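Local coordinates for protein D-psicose 3-epimerase (Agrobacterium tumefaciens, PDB 2HK0) that interconverts D-psicose and D-fructose by epimerisation at C3, in a metal-dependent reaction on a non-phosphorylated ketohexose, at residues 146-158 against 187-199. Numbering follows the deposited sequence.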
ATOM      1  N   TYR A 146      20.370  -8.755  27.209  1.00 21.16           N
ATOM      2  CA  TYR A 146      21.014  -7.929  26.190  1.00 22.44           C
ATOM      3  C   TYR A 146      22.524  -7.876  26.459  1.00 22.91           C
ATOM      4  O   TYR A 146      23.349  -8.202  25.591  1.00 21.43           O
ATOM      5  CB  TYR A 146      20.456  -6.512  26.239  1.00 23.33           C
ATOM      6  CG  TYR A 146      21.167  -5.561  25.309  1.00 24.87           C
ATOM      7  CD1 TYR A 146      20.757  -5.423  23.984  1.00 24.77           C
ATOM      8  CD2 TYR A 146      22.274  -4.826  25.739  1.00 24.33           C
ATOM      9  CE1 TYR A 146      21.429  -4.579  23.106  1.00 25.80           C
ATOM     10  CE2 TYR A 146      22.957  -3.981  24.869  1.00 25.64           C
ATOM     11  CZ  TYR A 146      22.526  -3.866  23.553  1.00 26.61           C
ATOM     12  OH  TYR A 146      23.189  -3.052  22.668  1.00 27.33           O
ATOM     13  N   ALA A 147      22.873  -7.459  27.676  1.00 21.68           N
ATOM     14  CA  ALA A 147      24.269  -7.344  28.075  1.00 21.69           C
ATOM     15  C   ALA A 147      25.036  -8.662  27.930  1.00 21.17           C
ATOM     16  O   ALA A 147      26.157  -8.679  27.411  1.00 21.16           O
ATOM     17  CB  ALA A 147      24.363  -6.821  29.526  1.00 20.90           C
ATOM     18  N   ARG A 148      24.446  -9.766  28.377  1.00 19.88           N
ATOM     19  CA  ARG A 148      25.126 -11.049  28.259  1.00 20.55           C
ATOM     20  C   ARG A 148      25.195 -11.492  26.796  1.00 20.30           C
ATOM     21  O   ARG A 148      26.169 -12.126  26.379  1.00 21.02           O
ATOM     22  CB  ARG A 148      24.423 -12.121  29.104  1.00 23.07           C
ATOM     23  CG  ARG A 148      24.570 -11.894  30.623  1.00 27.01           C
ATOM     24  CD  ARG A 148      23.941 -13.026  31.441  1.00 29.36           C
ATOM     25  NE  ARG A 148      22.818 -12.547  32.245  1.00 35.03           N
ATOM     26  CZ  ARG A 148      21.571 -12.464  31.807  1.00 35.20           C
ATOM     27  NH1 ARG A 148      21.284 -12.837  30.578  1.00 40.84           N
ATOM     28  NH2 ARG A 148      20.617 -11.984  32.581  1.00 37.62           N
ATOM     29  N   GLY A 149      24.174 -11.153  26.014  1.00 19.77           N
ATOM     30  CA  GLY A 149      24.181 -11.536  24.606  1.00 18.70           C
ATOM     31  C   GLY A 149      25.306 -10.846  23.841  1.00 19.70           C
ATOM     32  O   GLY A 149      25.995 -11.462  23.017  1.00 19.53           O
ATOM     33  N   VAL A 150      25.487  -9.559  24.121  1.00 19.23           N
ATOM     34  CA  VAL A 150      26.523  -8.756  23.485  1.00 20.39           C
ATOM     35  C   VAL A 150      27.869  -9.374  23.792  1.00 20.92           C
ATOM     36  O   VAL A 150      28.685  -9.576  22.907  1.00 22.79           O
ATOM     37  CB  VAL A 150      26.547  -7.304  24.033  1.00 19.81           C
ATOM     38  CG1 VAL A 150      27.838  -6.587  23.561  1.00 18.77           C
ATOM     39  CG2 VAL A 150      25.303  -6.548  23.572  1.00 19.17           C
ATOM     40  N   GLU A 151      28.104  -9.656  25.063  1.00 23.97           N
ATOM     41  CA  GLU A 151      29.368 -10.246  25.484  1.00 25.92           C
ATOM     42  C   GLU A 151      29.573 -11.630  24.871  1.00 23.06           C
ATOM     43  O   GLU A 151      30.645 -11.926  24.361  1.00 23.05           O
ATOM     44  CB  GLU A 151      29.419 -10.342  27.015  1.00 31.65           C
ATOM     45  CG  GLU A 151      30.823 -10.427  27.577  1.00 40.01           C
ATOM     46  CD  GLU A 151      30.870 -10.095  29.065  1.00 46.49           C
ATOM     47  OE1 GLU A 151      30.428 -10.941  29.881  1.00 48.73           O
ATOM     48  OE2 GLU A 151      31.336  -8.979  29.414  1.00 49.84           O
ATOM     49  N   GLY A 152      28.555 -12.481  24.921  1.00 23.12           N
ATOM     50  CA  GLY A 152      28.690 -13.808  24.340  1.00 21.79           C
ATOM     51  C   GLY A 152      29.014 -13.778  22.848  1.00 23.24           C
ATOM     52  O   GLY A 152      29.853 -14.547  22.375  1.00 23.92           O
ATOM     53  N   ILE A 153      28.361 -12.895  22.094  1.00 21.87           N
ATOM     54  CA  ILE A 153      28.606 -12.800  20.646  1.00 21.01           C
ATOM     55  C   ILE A 153      30.006 -12.260  20.388  1.00 22.23           C
ATOM     56  O   ILE A 153      30.741 -12.762  19.535  1.00 21.87           O
ATOM     57  CB  ILE A 153      27.561 -11.873  19.955  1.00 18.97           C
ATOM     58  CG1 ILE A 153      26.171 -12.531  19.990  1.00 17.82           C
ATOM     59  CG2 ILE A 153      27.980 -11.577  18.523  1.00 19.36           C
ATOM     60  CD1 ILE A 153      26.071 -13.858  19.229  1.00 17.31           C
ATOM     61  N   ASN A 154      30.364 -11.220  21.123  1.00 20.75           N
ATOM     62  CA  ASN A 154      31.685 -10.629  21.001  1.00 21.74           C
ATOM     63  C   ASN A 154      32.732 -11.751  21.184  1.00 22.15           C
ATOM     64  O   ASN A 154      33.699 -11.837  20.436  1.00 20.98           O
ATOM     65  CB  ASN A 154      31.852  -9.555  22.088  1.00 20.84           C
ATOM     66  CG  ASN A 154      33.232  -8.938  22.098  1.00 22.98           C
ATOM     67  OD1 ASN A 154      33.473  -7.898  21.480  1.00 22.88           O
ATOM     68  ND2 ASN A 154      34.148  -9.581  22.792  1.00 20.42           N
ATOM     69  N   GLY A 155      32.496 -12.619  22.163  1.00 19.97           N
ATOM     70  CA  GLY A 155      33.415 -13.709  22.465  1.00 20.38           C
ATOM     71  C   GLY A 155      33.573 -14.859  21.484  1.00 21.69           C
ATOM     72  O   GLY A 155      34.500 -15.660  21.637  1.00 20.76           O
ATOM     73  N   ILE A 156      32.677 -15.000  20.505  1.00 21.06           N
ATOM     74  CA  ILE A 156      32.838 -16.076  19.525  1.00 20.30           C
ATOM     75  C   ILE A 156      33.131 -15.484  18.149  1.00 20.65           C
ATOM     76  O   ILE A 156      33.434 -16.215  17.195  1.00 20.52           O
ATOM     77  CB  ILE A 156      31.560 -16.974  19.389  1.00 22.62           C
ATOM     78  CG1 ILE A 156      30.324 -16.108  19.109  1.00 21.31           C
ATOM     79  CG2 ILE A 156      31.353 -17.799  20.646  1.00 23.57           C
ATOM     80  CD1 ILE A 156      29.153 -16.899  18.537  1.00 24.46           C
ATOM     81  N   ALA A 157      33.058 -14.158  18.044  1.00 19.45           N
ATOM     82  CA  ALA A 157      33.266 -13.491  16.762  1.00 19.45           C
ATOM     83  C   ALA A 157      34.600 -13.774  16.083  1.00 21.09           C
ATOM     84  O   ALA A 157      34.643 -14.041  14.872  1.00 18.91           O
ATOM     85  CB  ALA A 157      33.076 -11.981  16.918  1.00 18.07           C
ATOM     86  N   ASP A 158      35.691 -13.697  16.845  1.00 20.99           N
ATOM     87  CA  ASP A 158      37.008 -13.930  16.267  1.00 22.73           C
ATOM     88  C   ASP A 158      37.136 -15.361  15.748  1.00 22.39           C
ATOM     89  O   ASP A 158      37.740 -15.595  14.703  1.00 21.49           O
ATOM     90  CB  ASP A 158      38.110 -13.639  17.296  1.00 24.77           C
ATOM     91  CG  ASP A 158      38.237 -12.147  17.631  1.00 28.78           C
ATOM     92  OD1 ASP A 158      37.688 -11.293  16.893  1.00 27.17           O
ATOM     93  OD2 ASP A 158      38.914 -11.826  18.636  1.00 33.13           O
ATOM     94  N   VAL A 187      20.695  -2.951  15.170  1.00 19.76           N
ATOM     95  CA  VAL A 187      21.892  -2.175  14.876  1.00 17.71           C
ATOM     96  C   VAL A 187      22.626  -1.744  16.161  1.00 18.84           C
ATOM     97  O   VAL A 187      23.852  -1.779  16.212  1.00 19.96           O
ATOM     98  CB  VAL A 187      21.536  -0.936  14.044  1.00 18.77           C
ATOM     99  CG1 VAL A 187      22.707   0.061  14.046  1.00 18.41           C
ATOM    100  CG2 VAL A 187      21.206  -1.361  12.598  1.00 17.04           C
ATOM    101  N   ALA A 188      21.887  -1.367  17.204  1.00 18.89           N
ATOM    102  CA  ALA A 188      22.533  -0.929  18.446  1.00 21.54           C
ATOM    103  C   ALA A 188      23.300  -2.103  19.038  1.00 21.88           C
ATOM    104  O   ALA A 188      24.432  -1.958  19.487  1.00 21.10           O
ATOM    105  CB  ALA A 188      21.496  -0.413  19.450  1.00 19.65           C
ATOM    106  N   PHE A 189      22.677  -3.273  19.017  1.00 19.92           N
ATOM    107  CA  PHE A 189      23.304  -4.469  19.552  1.00 20.35           C
ATOM    108  C   PHE A 189      24.606  -4.783  18.802  1.00 19.93           C
ATOM    109  O   PHE A 189      25.629  -5.063  19.418  1.00 19.03           O
ATOM    110  CB  PHE A 189      22.332  -5.652  19.443  1.00 18.24           C
ATOM    111  CG  PHE A 189      22.903  -6.956  19.916  1.00 18.87           C
ATOM    112  CD1 PHE A 189      23.672  -7.749  19.065  1.00 19.06           C
ATOM    113  CD2 PHE A 189      22.656  -7.401  21.208  1.00 18.76           C
ATOM    114  CE1 PHE A 189      24.187  -8.976  19.505  1.00 21.39           C
ATOM    115  CE2 PHE A 189      23.169  -8.633  21.665  1.00 20.04           C
ATOM    116  CZ  PHE A 189      23.930  -9.418  20.818  1.00 20.76           C
ATOM    117  N   VAL A 190      24.544  -4.756  17.472  1.00 18.91           N
ATOM    118  CA  VAL A 190      25.701  -5.033  16.641  1.00 18.88           C
ATOM    119  C   VAL A 190      26.837  -4.016  16.890  1.00 20.46           C
ATOM    120  O   VAL A 190      28.015  -4.393  16.970  1.00 18.63           O
ATOM    121  CB  VAL A 190      25.275  -5.070  15.148  1.00 19.65           C
ATOM    122  CG1 VAL A 190      26.493  -5.035  14.218  1.00 17.97           C
ATOM    123  CG2 VAL A 190      24.483  -6.353  14.901  1.00 18.51           C
ATOM    124  N   LYS A 191      26.490  -2.740  17.032  1.00 19.94           N
ATOM    125  CA  LYS A 191      27.519  -1.727  17.293  1.00 21.68           C
ATOM    126  C   LYS A 191      28.191  -1.991  18.642  1.00 22.66           C
ATOM    127  O   LYS A 191      29.395  -1.807  18.788  1.00 21.54           O
ATOM    128  CB  LYS A 191      26.907  -0.331  17.262  1.00 21.60           C
ATOM    129  CG  LYS A 191      26.626   0.160  15.848  1.00 26.31           C
ATOM    130  CD  LYS A 191      25.952   1.522  15.856  1.00 26.49           C
ATOM    131  CE  LYS A 191      25.774   2.066  14.446  1.00 29.54           C
ATOM    132  NZ  LYS A 191      25.125   3.422  14.494  1.00 32.82           N
ATOM    133  N   ASP A 192      27.406  -2.419  19.627  1.00 22.47           N
ATOM    134  CA  ASP A 192      27.943  -2.749  20.939  1.00 24.29           C
ATOM    135  C   ASP A 192      28.881  -3.946  20.875  1.00 24.67           C
ATOM    136  O   ASP A 192      29.847  -4.025  21.640  1.00 23.92           O
ATOM    137  CB  ASP A 192      26.831  -3.087  21.923  1.00 28.08           C
ATOM    138  CG  ASP A 192      26.378  -1.887  22.706  1.00 35.35           C
ATOM    139  OD1 ASP A 192      27.132  -0.887  22.726  1.00 38.55           O
ATOM    140  OD2 ASP A 192      25.283  -1.942  23.310  1.00 37.50           O
ATOM    141  N   VAL A 193      28.589  -4.895  19.993  1.00 20.65           N
ATOM    142  CA  VAL A 193      29.462  -6.046  19.901  1.00 20.20           C
ATOM    143  C   VAL A 193      30.822  -5.585  19.380  1.00 21.15           C
ATOM    144  O   VAL A 193      31.854  -6.072  19.833  1.00 19.61           O
ATOM    145  CB  VAL A 193      28.883  -7.143  18.979  1.00 18.18           C
ATOM    146  CG1 VAL A 193      29.975  -8.153  18.626  1.00 15.39           C
ATOM    147  CG2 VAL A 193      27.718  -7.858  19.699  1.00 16.54           C
ATOM    148  N   GLY A 194      30.804  -4.645  18.434  1.00 21.09           N
ATOM    149  CA  GLY A 194      32.030  -4.093  17.878  1.00 22.11           C
ATOM    150  C   GLY A 194      32.944  -5.044  17.120  1.00 22.99           C
ATOM    151  O   GLY A 194      34.157  -5.011  17.282  1.00 21.52           O
ATOM    152  N   LYS A 195      32.367  -5.897  16.288  1.00 22.03           N
ATOM    153  CA  LYS A 195      33.161  -6.835  15.512  1.00 22.13           C
ATOM    154  C   LYS A 195      32.780  -6.686  14.048  1.00 22.45           C
ATOM    155  O   LYS A 195      31.602  -6.553  13.707  1.00 24.03           O
ATOM    156  CB  LYS A 195      32.912  -8.256  16.002  1.00 22.26           C
ATOM    157  CG  LYS A 195      33.418  -8.523  17.432  1.00 22.85           C
ATOM    158  CD  LYS A 195      34.936  -8.607  17.478  1.00 24.36           C
ATOM    159  CE  LYS A 195      35.437  -8.956  18.879  1.00 25.38           C
ATOM    160  NZ  LYS A 195      36.911  -9.193  18.879  1.00 25.94           N
ATOM    161  N   ASN A 196      33.782  -6.689  13.183  1.00 23.63           N
ATOM    162  CA  ASN A 196      33.548  -6.525  11.753  1.00 22.86           C
ATOM    163  C   ASN A 196      32.723  -7.616  11.095  1.00 22.28           C
ATOM    164  O   ASN A 196      32.109  -7.374  10.056  1.00 21.40           O
ATOM    165  CB  ASN A 196      34.875  -6.413  11.013  1.00 25.74           C
ATOM    166  CG  ASN A 196      35.696  -5.239  11.482  1.00 30.96           C
ATOM    167  OD1 ASN A 196      35.156  -4.159  11.741  1.00 32.01           O
ATOM    168  ND2 ASN A 196      37.007  -5.434  11.592  1.00 32.06           N
ATOM    169  N   ASN A 197      32.706  -8.812  11.678  1.00 19.16           N
ATOM    170  CA  ASN A 197      31.960  -9.907  11.066  1.00 19.12           C
ATOM    171  C   ASN A 197      30.641 -10.243  11.758  1.00 19.78           C
ATOM    172  O   ASN A 197      30.140 -11.362  11.625  1.00 19.83           O
ATOM    173  CB  ASN A 197      32.848 -11.166  10.970  1.00 17.52           C
ATOM    174  CG  ASN A 197      33.214 -11.727  12.335  1.00 18.29           C
ATOM    175  OD1 ASN A 197      33.535 -10.982  13.258  1.00 15.73           O
ATOM    176  ND2 ASN A 197      33.170 -13.045  12.463  1.00 17.77           N
ATOM    177  N   VAL A 198      30.091  -9.290  12.514  1.00 19.74           N
ATOM    178  CA  VAL A 198      28.803  -9.486  13.176  1.00 17.62           C
ATOM    179  C   VAL A 198      27.898  -8.464  12.497  1.00 18.94           C
ATOM    180  O   VAL A 198      28.197  -7.266  12.470  1.00 18.16           O
ATOM    181  CB  VAL A 198      28.878  -9.255  14.699  1.00 19.06           C
ATOM    182  CG1 VAL A 198      27.488  -9.382  15.316  1.00 18.64           C
ATOM    183  CG2 VAL A 198      29.819 -10.311  15.337  1.00 20.62           C
ATOM    184  N   LYS A 199      26.796  -8.963  11.939  1.00 17.16           N
ATOM    185  CA  LYS A 199      25.860  -8.165  11.163  1.00 18.44           C
ATOM    186  C   LYS A 199      24.417  -8.290  11.646  1.00 19.15           C
ATOM    187  O   LYS A 199      24.073  -9.186  12.430  1.00 18.24           O
ATOM    188  CB  LYS A 199      25.912  -8.636   9.701  1.00 16.17           C
ATOM    189  CG  LYS A 199      27.307  -8.651   9.075  1.00 21.51           C
ATOM    190  CD  LYS A 199      27.809  -7.236   8.854  1.00 24.13           C
ATOM    191  CE  LYS A 199      29.300  -7.203   8.506  1.00 27.37           C
ATOM    192  NZ  LYS A 199      29.611  -8.084   7.358  1.00 28.48           N
TER
HETATM  193  O   HOH W   1      36.139 -10.644  14.375  1.00 24.87           O
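F189 and Y146 meet in an offset edge-to-face stack, the edge of F189 turned to the face of Y146, ring centroids 5.6 Å apart and planes at 86°. F189, its CG trans to the backbone N, carries its ring against helix 142-162 as a knob in the hole between Y146, G149, V150 and I153. V150 CG2 lies 3.5 Å from F189 CE2 and also sits over one face of the Y146 ring, offset toward its rim, while I153 CG1 meets F189 CZ at the ring edge. Beyond the stack, D192 OD2 comes in at the edge of the Y146 ring, near its plane, and accepts a bond from Y146 OH; the modelled 2.5 Å is doubtfully short. Helices 142-162 and 183-193 are neighbours on the outside of the TIM barrel, and their segments 146-158 and 187-193 cross at -52°; the chain then turns at G194 and a type I turn, K195 to V198, into strand 198-203. I153 CG2 touches both V193 CG2 and V198 CG2. K195, bent at chi2, lays CG 3.5 Å from A157 CB and brings NZ to the syn side of D158 OD1, well out of the carboxylate plane, in a 3.0 Å salt bridge. N197 ND2 donates to A157 O (3.0 Å) and also to I165 O, and a water donates to both N197 OD1 and D158 OD1.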